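Choline/ethanolamine kinase family protein (Mesorhizobium loti, PDB 3DXQ) probably transfers a phosphate group to ethanolamine or a similar amino alcohol. Local coordinates at residues 13-17 / 74-78; 55-61 / 197-201; 97-101 / 216-222; 210-214 / 247-251; 254-259 / 271-275. All coordinates share one frame; numbering follows the deposited sequence.

Contact 1. Residues 13-17 / 74-78; sequences AIPML and VLHVD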
# COMPACT_ATOMS: atom_id res chain seq x y z
N ALA A 13 -15.94 0.49 -25.81
CA ALA A 13 -16.76 -0.13 -24.77
C ALA A 13 -17.46 0.93 -23.95
O ALA A 13 -18.67 1.07 -24.06
CB ALA A 13 -15.91 -1.03 -23.86
N ILE A 14 -16.70 1.70 -23.17
CA ILE A 14 -17.31 2.62 -22.21
C ILE A 14 -18.09 3.76 -22.86
O ILE A 14 -17.49 4.62 -23.47
CB ILE A 14 -16.30 3.24 -21.26
CG1 ILE A 14 -15.36 2.18 -20.68
CG2 ILE A 14 -17.05 3.94 -20.13
CD1 ILE A 14 -14.06 2.05 -21.42
N PRO A 15 -19.43 3.77 -22.70
CA PRO A 15 -20.25 4.83 -23.30
C PRO A 15 -19.85 6.24 -22.87
O PRO A 15 -19.76 7.12 -23.70
CB PRO A 15 -21.67 4.50 -22.82
CG PRO A 15 -21.65 3.06 -22.52
CD PRO A 15 -20.26 2.80 -21.97
N MSE A 16 -19.57 6.44 -21.59
CA MSE A 16 -19.18 7.79 -21.10
C MSE A 16 -17.81 8.31 -21.58
O MSE A 16 -17.55 9.51 -21.49
CB MSE A 16 -19.27 7.90 -19.58
CG MSE A 16 -19.06 6.62 -18.82
SE MSE A 16 -18.57 6.97 -16.99
CE MSE A 16 -18.96 8.80 -16.80
N LEU A 17 -16.95 7.43 -22.08
CA LEU A 17 -15.71 7.87 -22.69
C LEU A 17 -15.75 7.79 -24.22
O LEU A 17 -15.00 8.49 -24.89
CB LEU A 17 -14.54 7.06 -22.16
CG LEU A 17 -14.19 7.31 -20.70
CD1 LEU A 17 -13.06 6.38 -20.27
CD2 LEU A 17 -13.79 8.75 -20.50
N VAL A 74 -16.06 6.13 -8.20
CA VAL A 74 -15.92 5.06 -9.18
C VAL A 74 -17.14 5.12 -10.08
O VAL A 74 -18.23 4.80 -9.66
CB VAL A 74 -15.83 3.68 -8.51
CG1 VAL A 74 -15.93 2.58 -9.53
CG2 VAL A 74 -14.56 3.58 -7.73
N LEU A 75 -16.94 5.54 -11.32
CA LEU A 75 -18.05 5.78 -12.23
C LEU A 75 -18.41 4.60 -13.10
O LEU A 75 -19.51 4.54 -13.64
CB LEU A 75 -17.75 6.99 -13.12
CG LEU A 75 -17.37 8.25 -12.33
CD1 LEU A 75 -17.05 9.38 -13.29
CD2 LEU A 75 -18.48 8.66 -11.34
N HIS A 76 -17.50 3.63 -13.25
CA HIS A 76 -17.81 2.52 -14.12
C HIS A 76 -16.84 1.38 -13.93
O HIS A 76 -15.68 1.59 -13.61
CB HIS A 76 -17.81 2.99 -15.59
CG HIS A 76 -18.34 1.98 -16.55
ND1 HIS A 76 -17.81 1.81 -17.81
CD2 HIS A 76 -19.33 1.08 -16.43
CE1 HIS A 76 -18.47 0.84 -18.43
NE2 HIS A 76 -19.40 0.38 -17.61
N VAL A 77 -17.34 0.16 -14.07
CA VAL A 77 -16.51 -1.02 -13.98
C VAL A 77 -16.96 -1.94 -15.11
O VAL A 77 -18.13 -1.96 -15.47
CB VAL A 77 -16.67 -1.72 -12.64
CG1 VAL A 77 -15.73 -2.91 -12.55
CG2 VAL A 77 -16.39 -0.74 -11.54
N ASP A 78 -16.01 -2.66 -15.69
CA ASP A 78 -16.32 -3.53 -16.79
C ASP A 78 -16.23 -4.96 -16.28
O ASP A 78 -15.16 -5.39 -15.84
CB ASP A 78 -15.34 -3.29 -17.94
CG ASP A 78 -15.78 -3.95 -19.23
OD1 ASP A 78 -16.75 -4.75 -19.20
OD2 ASP A 78 -15.14 -3.68 -20.28
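Ile-14 turns CG1 anti to its carbonyl carbon (chi1 -47°), which leaves CG2 opposite the backbone N, and both branches then lie beside the imidazole of His-76. That ring comes out from strand 74-77 to meet them because its own CG stands anti to the backbone N (chi1 -170°). CG2 of Ile-14 lies nearest, 3.2 Å from ND1 of His-76 and coming in obliquely, whereas CG1 sits at the ring edge, in plane, 3.8 Å from ND1. The CD atom of Pro-15 adds a looser touch, 4.4 Å from CE1 of His-76. One residue further on, the selenomethionine at Met-16 folds back at its last torsion. Its SE packs 4.0 Å from CB of Leu-75, and its CE methyl lies at the same distance, 4.0 Å, from CD1 of Leu-75, the two side chains crossing at about a right angle. No hydrogen bond joins the segments, so the pairing is van der Waals contact between a loop and a strand. Ile-14 is the buried member: past the histidine it also touches Leu-42 and Val-85 on the neighbouring strands, while Met-16 stays at the surface. On the strand side, Leu-75 and His-76 both face Val-85, and this extra residue makes a classic beta bulge. The bulge lies in an outermost strand of the five-stranded antiparallel sheet, which is consistent with the N-terminal lobe of the protein-kinase-like fold, here with the segment after helix 3-10 packed against it.

Contact 2. Residues 55-61 / 197-201; sequences RANEAVA and WEYSG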
# COMPACT_ATOMS: atom_id res chain seq x y z
N ARG A 55 -9.44 -8.62 -9.13
CA ARG A 55 -10.26 -7.46 -9.51
C ARG A 55 -11.66 -7.38 -8.87
O ARG A 55 -12.21 -6.30 -8.71
CB ARG A 55 -10.34 -7.36 -11.03
CG ARG A 55 -8.99 -7.32 -11.72
CD ARG A 55 -8.11 -6.26 -11.13
NE ARG A 55 -6.86 -6.16 -11.85
CZ ARG A 55 -5.89 -5.33 -11.52
NH1 ARG A 55 -6.03 -4.52 -10.47
NH2 ARG A 55 -4.78 -5.30 -12.23
N ALA A 56 -12.22 -8.52 -8.51
CA ALA A 56 -13.52 -8.54 -7.84
C ALA A 56 -13.44 -7.80 -6.50
O ALA A 56 -14.34 -7.03 -6.15
CB ALA A 56 -13.97 -9.96 -7.63
N ASN A 57 -12.35 -8.04 -5.77
CA ASN A 57 -12.11 -7.36 -4.51
C ASN A 57 -12.00 -5.86 -4.72
O ASN A 57 -12.70 -5.08 -4.08
CB ASN A 57 -10.83 -7.88 -3.85
CG ASN A 57 -10.60 -7.28 -2.47
OD1 ASN A 57 -11.51 -7.28 -1.64
ND2 ASN A 57 -9.40 -6.76 -2.23
N GLU A 58 -11.13 -5.47 -5.65
CA GLU A 58 -10.86 -4.07 -5.94
C GLU A 58 -12.14 -3.30 -6.18
O GLU A 58 -12.31 -2.21 -5.65
CB GLU A 58 -9.93 -3.92 -7.15
CG GLU A 58 -9.38 -2.51 -7.34
CD GLU A 58 -8.59 -2.36 -8.61
OE1 GLU A 58 -8.55 -3.31 -9.41
OE2 GLU A 58 -7.99 -1.28 -8.80
N ALA A 59 -13.04 -3.87 -6.97
CA ALA A 59 -14.27 -3.16 -7.33
C ALA A 59 -15.06 -2.81 -6.07
O ALA A 59 -15.46 -1.66 -5.86
CB ALA A 59 -15.11 -3.98 -8.33
N VAL A 60 -15.25 -3.80 -5.21
CA VAL A 60 -16.03 -3.60 -4.00
C VAL A 60 -15.32 -2.63 -3.07
O VAL A 60 -15.91 -1.73 -2.51
CB VAL A 60 -16.28 -4.94 -3.26
CG1 VAL A 60 -16.99 -4.70 -1.94
CG2 VAL A 60 -17.06 -5.90 -4.16
N ALA A 61 -14.02 -2.83 -2.94
CA ALA A 61 -13.20 -2.02 -2.07
C ALA A 61 -13.22 -0.55 -2.47
O ALA A 61 -13.46 0.32 -1.63
CB ALA A 61 -11.76 -2.56 -2.04
N TRP A 197 -7.04 0.05 -4.90
CA TRP A 197 -7.55 -0.71 -3.77
C TRP A 197 -7.50 -2.19 -3.97
O TRP A 197 -8.20 -2.93 -3.30
CB TRP A 197 -8.98 -0.25 -3.47
CG TRP A 197 -9.00 1.20 -3.15
CD1 TRP A 197 -9.07 2.22 -4.04
CD2 TRP A 197 -8.89 1.80 -1.85
NE1 TRP A 197 -9.04 3.43 -3.38
CE2 TRP A 197 -8.92 3.19 -2.04
CE3 TRP A 197 -8.77 1.29 -0.56
CZ2 TRP A 197 -8.84 4.08 -0.97
CZ3 TRP A 197 -8.69 2.18 0.50
CH2 TRP A 197 -8.73 3.56 0.29
N GLU A 198 -6.64 -2.64 -4.87
CA GLU A 198 -6.60 -4.08 -5.19
C GLU A 198 -6.16 -4.99 -4.03
O GLU A 198 -6.56 -6.16 -3.99
CB GLU A 198 -5.74 -4.32 -6.43
CG GLU A 198 -4.28 -3.99 -6.25
CD GLU A 198 -3.54 -3.88 -7.57
OE1 GLU A 198 -3.65 -4.82 -8.40
OE2 GLU A 198 -2.86 -2.85 -7.77
N TYR A 199 -5.36 -4.47 -3.09
CA TYR A 199 -4.91 -5.28 -1.95
C TYR A 199 -5.69 -5.01 -0.66
O TYR A 199 -5.32 -5.49 0.41
CB TYR A 199 -3.42 -5.05 -1.70
CG TYR A 199 -2.48 -5.47 -2.81
CD1 TYR A 199 -1.93 -6.76 -2.85
CD2 TYR A 199 -2.10 -4.56 -3.78
CE1 TYR A 199 -1.04 -7.12 -3.86
CE2 TYR A 199 -1.23 -4.92 -4.79
CZ TYR A 199 -0.70 -6.19 -4.83
OH TYR A 199 0.17 -6.50 -5.85
N SER A 200 -6.78 -4.24 -0.76
CA SER A 200 -7.57 -3.85 0.40
C SER A 200 -8.07 -5.04 1.16
O SER A 200 -8.24 -6.11 0.58
CB SER A 200 -8.79 -3.04 -0.03
OG SER A 200 -8.42 -1.87 -0.71
N GLY A 201 -8.32 -4.82 2.45
CA GLY A 201 -8.84 -5.85 3.35
C GLY A 201 -9.01 -5.34 4.79
O GLY A 201 -8.57 -4.23 5.13
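Glu-58 on helix 55-67 and Glu-198 bring their CA atoms within 4.3 Å, the point where the helix runs closest to a type I beta turn spanning Trp-197 to Ser-200. The turn directly follows Asp-196, which probably corresponds to the DFG aspartate of protein kinases, so the contact joins helix 55-67, probably the counterpart of their helix C, to that region. Asn-57 reads the turn's backbone: its ND2 donates to Ser-200 O at 3.1 Å, with the acceptor close to the amide plane, and reaches Glu-198 O in a weak bond of 3.4 Å. Further along, Ala-61 rests its CB against CB of Ser-200, 3.6 Å away, and CB of Trp-197. Arg-55 bends at chi2 (-52°) and sends NH1 between two acids, OE1 of Glu-58 at 3.0 Å and OE1 of Glu-198 at 3.2 Å, in a salt-bridge network. The two carboxylate planes are only 6° apart, and their OE1 atoms stay 5.2 Å from each other. Without the guanidinium, as with an alanine here, Glu-58 and Glu-198 would probably be left as like charges lacking their shared cation. Inside the turn, Trp-197 O accepts from both OG and N of Ser-200, which approach from the same face of its plane.

Contact 3. Residues 97-101 / 216-222; sequences PEKFK and GKFNANQ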
# COMPACT_ATOMS: atom_id res chain seq x y z
N PRO A 97 8.29 9.55 -2.16
CA PRO A 97 9.10 9.87 -0.99
C PRO A 97 9.56 11.33 -0.98
O PRO A 97 9.38 12.02 0.04
CB PRO A 97 10.31 8.93 -1.13
CG PRO A 97 9.80 7.78 -1.92
CD PRO A 97 8.73 8.31 -2.82
N GLU A 98 10.13 11.78 -2.09
CA GLU A 98 10.65 13.13 -2.19
C GLU A 98 9.58 14.18 -1.88
O GLU A 98 9.81 15.08 -1.08
CB GLU A 98 11.28 13.37 -3.58
CG GLU A 98 12.03 14.69 -3.70
CD GLU A 98 12.56 14.98 -5.11
OE1 GLU A 98 12.70 14.04 -5.94
OE2 GLU A 98 12.87 16.17 -5.39
N LYS A 99 8.41 14.05 -2.49
CA LYS A 99 7.35 15.02 -2.24
C LYS A 99 6.83 14.99 -0.80
O LYS A 99 6.28 16.00 -0.32
CB LYS A 99 6.19 14.84 -3.21
CG LYS A 99 6.54 15.17 -4.67
CD LYS A 99 5.57 14.43 -5.61
CE LYS A 99 5.81 14.71 -7.08
NZ LYS A 99 5.25 16.03 -7.42
N PHE A 100 7.00 13.86 -0.11
CA PHE A 100 6.58 13.75 1.30
C PHE A 100 7.48 14.53 2.25
O PHE A 100 7.07 14.88 3.34
CB PHE A 100 6.43 12.29 1.76
CG PHE A 100 5.01 11.75 1.61
CD1 PHE A 100 3.98 12.26 2.39
CD2 PHE A 100 4.72 10.73 0.72
CE1 PHE A 100 2.68 11.77 2.26
CE2 PHE A 100 3.45 10.23 0.60
CZ PHE A 100 2.41 10.76 1.38
N LYS A 101 8.71 14.79 1.83
CA LYS A 101 9.63 15.68 2.56
C LYS A 101 9.38 17.12 2.07
O LYS A 101 9.41 18.07 2.84
CB LYS A 101 11.11 15.33 2.28
CG LYS A 101 11.54 13.87 2.44
CD LYS A 101 12.09 13.53 3.83
CE LYS A 101 13.02 12.30 3.80
NZ LYS A 101 12.45 11.12 3.10
N GLY A 216 7.59 5.45 1.97
CA GLY A 216 7.97 6.86 1.81
C GLY A 216 9.34 7.25 2.35
O GLY A 216 9.73 8.42 2.27
N LYS A 217 10.05 6.27 2.91
CA LYS A 217 11.35 6.51 3.56
C LYS A 217 11.19 7.64 4.57
O LYS A 217 11.96 8.60 4.57
CB LYS A 217 12.43 6.86 2.53
CG LYS A 217 12.46 5.95 1.31
CD LYS A 217 13.78 6.05 0.55
CE LYS A 217 13.71 5.29 -0.78
NZ LYS A 217 15.04 5.15 -1.46
N PHE A 218 10.17 7.53 5.41
CA PHE A 218 9.85 8.56 6.39
C PHE A 218 10.87 8.60 7.48
O PHE A 218 11.26 7.56 7.99
CB PHE A 218 8.50 8.28 7.03
CG PHE A 218 7.33 8.78 6.25
CD1 PHE A 218 7.39 8.90 4.87
CD2 PHE A 218 6.13 9.06 6.90
CE1 PHE A 218 6.30 9.36 4.16
CE2 PHE A 218 5.03 9.51 6.19
CZ PHE A 218 5.10 9.67 4.82
N ASN A 219 11.28 9.79 7.87
CA ASN A 219 12.20 9.90 9.01
C ASN A 219 11.34 10.00 10.27
O ASN A 219 10.12 10.07 10.18
CB ASN A 219 13.17 11.09 8.86
CG ASN A 219 12.45 12.41 8.69
OD1 ASN A 219 11.32 12.59 9.18
ND2 ASN A 219 13.08 13.32 7.99
N ALA A 220 12.00 9.99 11.43
CA ALA A 220 11.32 10.05 12.72
C ALA A 220 10.29 11.17 12.79
O ALA A 220 9.19 10.96 13.31
CB ALA A 220 12.33 10.23 13.83
N ASN A 221 10.65 12.34 12.28
CA ASN A 221 9.78 13.51 12.32
C ASN A 221 8.49 13.30 11.53
O ASN A 221 7.42 13.64 12.00
CB ASN A 221 10.53 14.73 11.78
CG ASN A 221 11.65 15.14 12.68
OD1 ASN A 221 12.79 15.33 12.25
ND2 ASN A 221 11.35 15.22 13.97
N GLN A 222 8.61 12.73 10.34
CA GLN A 222 7.48 12.47 9.49
C GLN A 222 6.53 11.47 10.15
O GLN A 222 5.29 11.64 10.11
CB GLN A 222 7.95 11.96 8.13
CG GLN A 222 8.61 13.03 7.27
CD GLN A 222 9.16 12.48 5.98
OE1 GLN A 222 10.17 11.75 5.98
NE2 GLN A 222 8.57 12.88 4.88
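Pro-97 touches the second segment first: its CB lies 3.5 Å from the carbonyl oxygen of Gly-216, close to the C-terminal end of helix 206-215, where Lys-217 takes a positive phi. Three residues on, Phe-100 points its side chain across the contact and offers one ring face to Phe-218. CZ of Phe-218 sits 3.7 Å from CD1 of Phe-100, over that face but displaced toward the rim; the centroids are 5.2 Å apart and the planes at 60°, a T-shaped (edge-to-face) pair in which Phe-218 supplies the edge. Leu-212 of helix 206-215 touches both rings, while Phe-100 also reaches Cys-182. The carbonyl of Phe-100 meets NE2 of Gln-222 at 2.9 Å, a weak bond since the N-H is well bent, at 126°. The same glutamine is half of a capping box at the start of helix 220-231: its OE1 accepts from Asn-219 N, and its own N donates to Asn-219 OD1. Its amide thus works in two directions, oxygen toward the cap and nitrogen toward the other helix. Lys-101 then crosses the glutamine at about a right angle. Its chain bends at chi2 (-93°), passes CD 3.4 Å from OE1 of Gln-222, and delivers NZ to the carbonyl oxygen of Lys-217 at 3.0 Å, from above that carbonyl's plane.

Contact 4. Residues 210-214 / 247-251; sequences GDLSV and KAMCD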
# COMPACT_ATOMS: atom_id res chain seq x y z
N GLY A 210 2.43 1.89 9.03
CA GLY A 210 3.79 1.33 8.92
C GLY A 210 4.23 1.18 7.47
O GLY A 210 5.39 1.43 7.12
N ASP A 211 3.29 0.77 6.63
CA ASP A 211 3.59 0.53 5.22
C ASP A 211 3.95 1.82 4.51
O ASP A 211 4.96 1.89 3.80
CB ASP A 211 2.40 -0.13 4.54
CG ASP A 211 2.75 -0.76 3.19
OD1 ASP A 211 3.23 -0.09 2.27
OD2 ASP A 211 2.48 -1.95 3.03
N LEU A 212 3.14 2.85 4.70
CA LEU A 212 3.44 4.15 4.11
C LEU A 212 4.79 4.64 4.55
O LEU A 212 5.57 5.11 3.73
CB LEU A 212 2.37 5.16 4.50
CG LEU A 212 2.59 6.61 4.09
CD1 LEU A 212 3.05 6.66 2.62
CD2 LEU A 212 1.29 7.42 4.32
N SER A 213 5.07 4.54 5.85
CA SER A 213 6.35 5.01 6.39
C SER A 213 7.54 4.38 5.70
O SER A 213 8.46 5.10 5.29
CB SER A 213 6.44 4.73 7.89
OG SER A 213 7.60 5.30 8.45
N VAL A 214 7.52 3.05 5.56
CA VAL A 214 8.63 2.33 4.90
C VAL A 214 8.70 2.64 3.40
O VAL A 214 9.80 2.71 2.83
CB VAL A 214 8.53 0.82 5.09
CG1 VAL A 214 9.51 0.09 4.21
CG2 VAL A 214 8.81 0.48 6.49
N LYS A 247 6.58 -1.73 9.95
CA LYS A 247 7.66 -1.29 9.07
C LYS A 247 8.54 -2.50 8.74
O LYS A 247 8.82 -2.77 7.59
CB LYS A 247 8.52 -0.20 9.71
CG LYS A 247 8.06 1.23 9.54
CD LYS A 247 8.91 2.14 10.43
CE LYS A 247 9.27 3.46 9.78
NZ LYS A 247 9.92 4.42 10.74
N ALA A 248 8.94 -3.25 9.77
CA ALA A 248 9.80 -4.42 9.57
C ALA A 248 9.09 -5.52 8.79
O ALA A 248 9.63 -6.04 7.82
CB ALA A 248 10.34 -4.96 10.91
N MSE A 249 7.88 -5.88 9.21
CA MSE A 249 7.14 -6.97 8.56
C MSE A 249 6.77 -6.66 7.12
O MSE A 249 6.70 -7.56 6.30
CB MSE A 249 5.87 -7.31 9.33
CG MSE A 249 6.10 -7.99 10.67
SE MSE A 249 7.50 -9.38 10.59
CE MSE A 249 6.87 -10.45 12.03
N CYS A 250 6.49 -5.39 6.85
CA CYS A 250 6.17 -4.93 5.51
C CYS A 250 7.33 -5.19 4.56
O CYS A 250 7.17 -5.77 3.51
CB CYS A 250 5.86 -3.45 5.55
SG CYS A 250 5.20 -2.81 4.02
N ASP A 251 8.52 -4.77 4.96
CA ASP A 251 9.71 -5.06 4.17
C ASP A 251 9.92 -6.56 4.00
O ASP A 251 10.30 -7.01 2.91
CB ASP A 251 10.96 -4.47 4.83
CG ASP A 251 11.31 -3.08 4.33
OD1 ASP A 251 10.93 -2.71 3.21
OD2 ASP A 251 12.00 -2.35 5.07
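The Asp-211 carboxylate has SG of Cys-250 above its plane, nearer OD2 (3.0 Å) than OD1 (3.8 Å). The Asp-251 carboxylate receives CG1 of Val-214 obliquely, with this methyl 3.3 Å from OD1 and 3.6 Å from OD2 of Asp-251. That carboxylate's polar work is done with the next helix, since its OD1 forms salt bridges with Arg-278 and Arg-281. The other methyl of Val-214, CG2, lies on the aliphatic part of Lys-247, 3.2 Å from CG; chi1 of 169° on Val-214 sends one branch to each of the two residues. CG of Lys-247 also passes 3.6 Å from the carbonyl oxygen of Gly-210. A CB on Gly-210 would lie tight against Lys-247 N, so the missing side chain probably helps the helices come together here. The lysine chain runs on past Ser-213 until NZ makes a salt bridge with OD2 of Asp-223, whose OD1 takes a hydrogen bond with Ser-213 OG, so that one acid holds both polar ends. With an alanine in place of Lys-247, Asp-223 would probably be left without this cation, and Val-214 CG2 would lose the methylenes it rests on. The axes of the two short helical segments come within 8.5 Å and cross at -72°. Around them, helix 271-287 packs on Val-214, Lys-247 and Asp-251, while Met-249 on helix 237-263 turns toward helices 130-141 and 152-167.

Contact 5. Residues 254-259 / 271-275; sequences WTLWGL and FRAYA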
# COMPACT_ATOMS: atom_id res chain seq x y z
N TRP A 254 7.40 -8.22 1.31
CA TRP A 254 7.81 -7.91 -0.04
C TRP A 254 9.18 -8.51 -0.37
O TRP A 254 9.39 -8.98 -1.49
CB TRP A 254 7.78 -6.41 -0.26
CG TRP A 254 6.38 -5.89 -0.30
CD1 TRP A 254 5.75 -5.11 0.62
CD2 TRP A 254 5.42 -6.14 -1.33
NE1 TRP A 254 4.46 -4.85 0.23
CE2 TRP A 254 4.24 -5.47 -0.97
CE3 TRP A 254 5.46 -6.86 -2.54
CZ2 TRP A 254 3.10 -5.50 -1.77
CZ3 TRP A 254 4.33 -6.89 -3.33
CH2 TRP A 254 3.16 -6.21 -2.94
N THR A 255 10.10 -8.51 0.58
CA THR A 255 11.40 -9.14 0.33
C THR A 255 11.21 -10.57 -0.18
O THR A 255 11.75 -10.94 -1.22
CB THR A 255 12.25 -9.19 1.59
OG1 THR A 255 12.71 -7.87 1.89
CG2 THR A 255 13.46 -10.10 1.39
N LEU A 256 10.42 -11.36 0.56
CA LEU A 256 10.14 -12.75 0.20
C LEU A 256 9.44 -12.87 -1.15
O LEU A 256 9.76 -13.76 -1.94
CB LEU A 256 9.29 -13.42 1.28
CG LEU A 256 9.94 -13.61 2.65
CD1 LEU A 256 8.93 -14.17 3.63
CD2 LEU A 256 11.15 -14.50 2.56
N TRP A 257 8.48 -11.99 -1.40
CA TRP A 257 7.79 -11.91 -2.70
C TRP A 257 8.77 -11.67 -3.86
O TRP A 257 8.66 -12.30 -4.92
CB TRP A 257 6.78 -10.78 -2.67
CG TRP A 257 6.11 -10.53 -3.97
CD1 TRP A 257 4.98 -11.13 -4.44
CD2 TRP A 257 6.50 -9.57 -4.96
NE1 TRP A 257 4.64 -10.62 -5.67
CE2 TRP A 257 5.55 -9.65 -6.01
CE3 TRP A 257 7.54 -8.65 -5.07
CZ2 TRP A 257 5.63 -8.84 -7.16
CZ3 TRP A 257 7.62 -7.84 -6.22
CH2 TRP A 257 6.67 -7.95 -7.25
N GLY A 258 9.70 -10.74 -3.64
CA GLY A 258 10.73 -10.39 -4.62
C GLY A 258 11.68 -11.53 -4.92
O GLY A 258 12.15 -11.67 -6.06
N LEU A 259 11.99 -12.35 -3.91
CA LEU A 259 12.80 -13.56 -4.13
C LEU A 259 12.03 -14.56 -5.00
O LEU A 259 12.63 -15.23 -5.86
CB LEU A 259 13.23 -14.19 -2.80
CG LEU A 259 14.52 -13.62 -2.18
CD1 LEU A 259 14.46 -12.12 -2.05
CD2 LEU A 259 14.83 -14.24 -0.82
N PHE A 271 14.98 -8.02 -9.62
CA PHE A 271 14.49 -8.56 -8.36
C PHE A 271 15.62 -8.92 -7.38
O PHE A 271 15.51 -8.64 -6.18
CB PHE A 271 13.52 -9.71 -8.62
CG PHE A 271 12.20 -9.26 -9.20
CD1 PHE A 271 11.25 -8.64 -8.40
CD2 PHE A 271 11.91 -9.42 -10.56
CE1 PHE A 271 10.02 -8.19 -8.93
CE2 PHE A 271 10.68 -8.98 -11.09
CZ PHE A 271 9.74 -8.36 -10.27
N ARG A 272 16.72 -9.48 -7.89
CA ARG A 272 17.90 -9.74 -7.04
C ARG A 272 18.35 -8.48 -6.30
O ARG A 272 18.97 -8.58 -5.24
CB ARG A 272 19.07 -10.29 -7.88
N ALA A 273 18.04 -7.30 -6.85
CA ALA A 273 18.29 -6.00 -6.22
C ALA A 273 17.18 -5.61 -5.25
O ALA A 273 17.43 -5.48 -4.06
CB ALA A 273 18.46 -4.91 -7.29
N TYR A 274 15.96 -5.42 -5.77
CA TYR A 274 14.75 -5.04 -4.99
C TYR A 274 14.67 -5.80 -3.68
O TYR A 274 14.53 -5.21 -2.61
CB TYR A 274 13.50 -5.34 -5.83
CG TYR A 274 12.16 -4.99 -5.21
CD1 TYR A 274 11.50 -5.88 -4.38
CD2 TYR A 274 11.53 -3.78 -5.51
CE1 TYR A 274 10.26 -5.57 -3.83
CE2 TYR A 274 10.28 -3.46 -4.97
CZ TYR A 274 9.65 -4.36 -4.14
OH TYR A 274 8.41 -4.05 -3.62
N ALA A 275 14.79 -7.12 -3.78
CA ALA A 275 14.78 -8.01 -2.62
C ALA A 275 15.88 -7.67 -1.61
O ALA A 275 15.61 -7.51 -0.42
CB ALA A 275 14.93 -9.43 -3.08
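The carbonyl oxygen of Trp-254 accepts from Gly-258 N at 2.8 Å, a regular helical bond, and also lies at the edge of the Tyr-274 ring on the partner helix. The two segments run nearly antiparallel, at 167°, their axes 8.4 Å apart. Gly-258 makes that approach possible: a CB there would fall about 3.3 Å from CD1 of Tyr-274, and instead its carbonyl oxygen lies 3.5 Å from CB of Phe-271. Trp-257, with CG anti to the backbone N (chi1 175°), sets CZ3 3.6 Å from CE1 of Phe-271, at that ring's edge and with the planes 73° apart. Tyr-274 CE1 comes to the indole edge of Trp-257, and CZ3 of Trp-254 lies 3.8 Å above one face of the Trp-257 indole, over its centre. Tyr-274 carries its hydroxyl past CB of Trp-254 to hydrogen-bond with Arg-278, and Thr-255 OG1 is bonded back to Asp-251 O within its own helix. Trp-254 also touches Asp-179, probably the aspartate of the family's HxD motif, so the aromatic group borders the likely active site. With its hydroxyls engaged away from the pairing and no hydrogen bond across it, this helical hairpin relies on aromatic and other apolar packing.

In the fold
Contact 1 lies at one end of the molecule, on the five-stranded sheet, with its centre about 35 to 36 Å from those of contacts 3, 4 and 5. Contact 2 stands between, its centre about 17 Å from that of contact 1, and its helix 55-67 is followed by strand 74-77. Contacts 3 and 4 interlock along the chain, their centres about 13 Å apart, and meet where Phe-218 N probably hydrogen-bonds with Ser-213 O. Contacts 4 and 5 share helix 237-263. Their centres lie about 15 Å apart. Tyr-199 packs against Trp-254, joining contact 2 to contact 5. Contact 2 is one place where the sheet-bearing part meets the helical part, consistent with a two-lobed, kinase-like phosphotransferase.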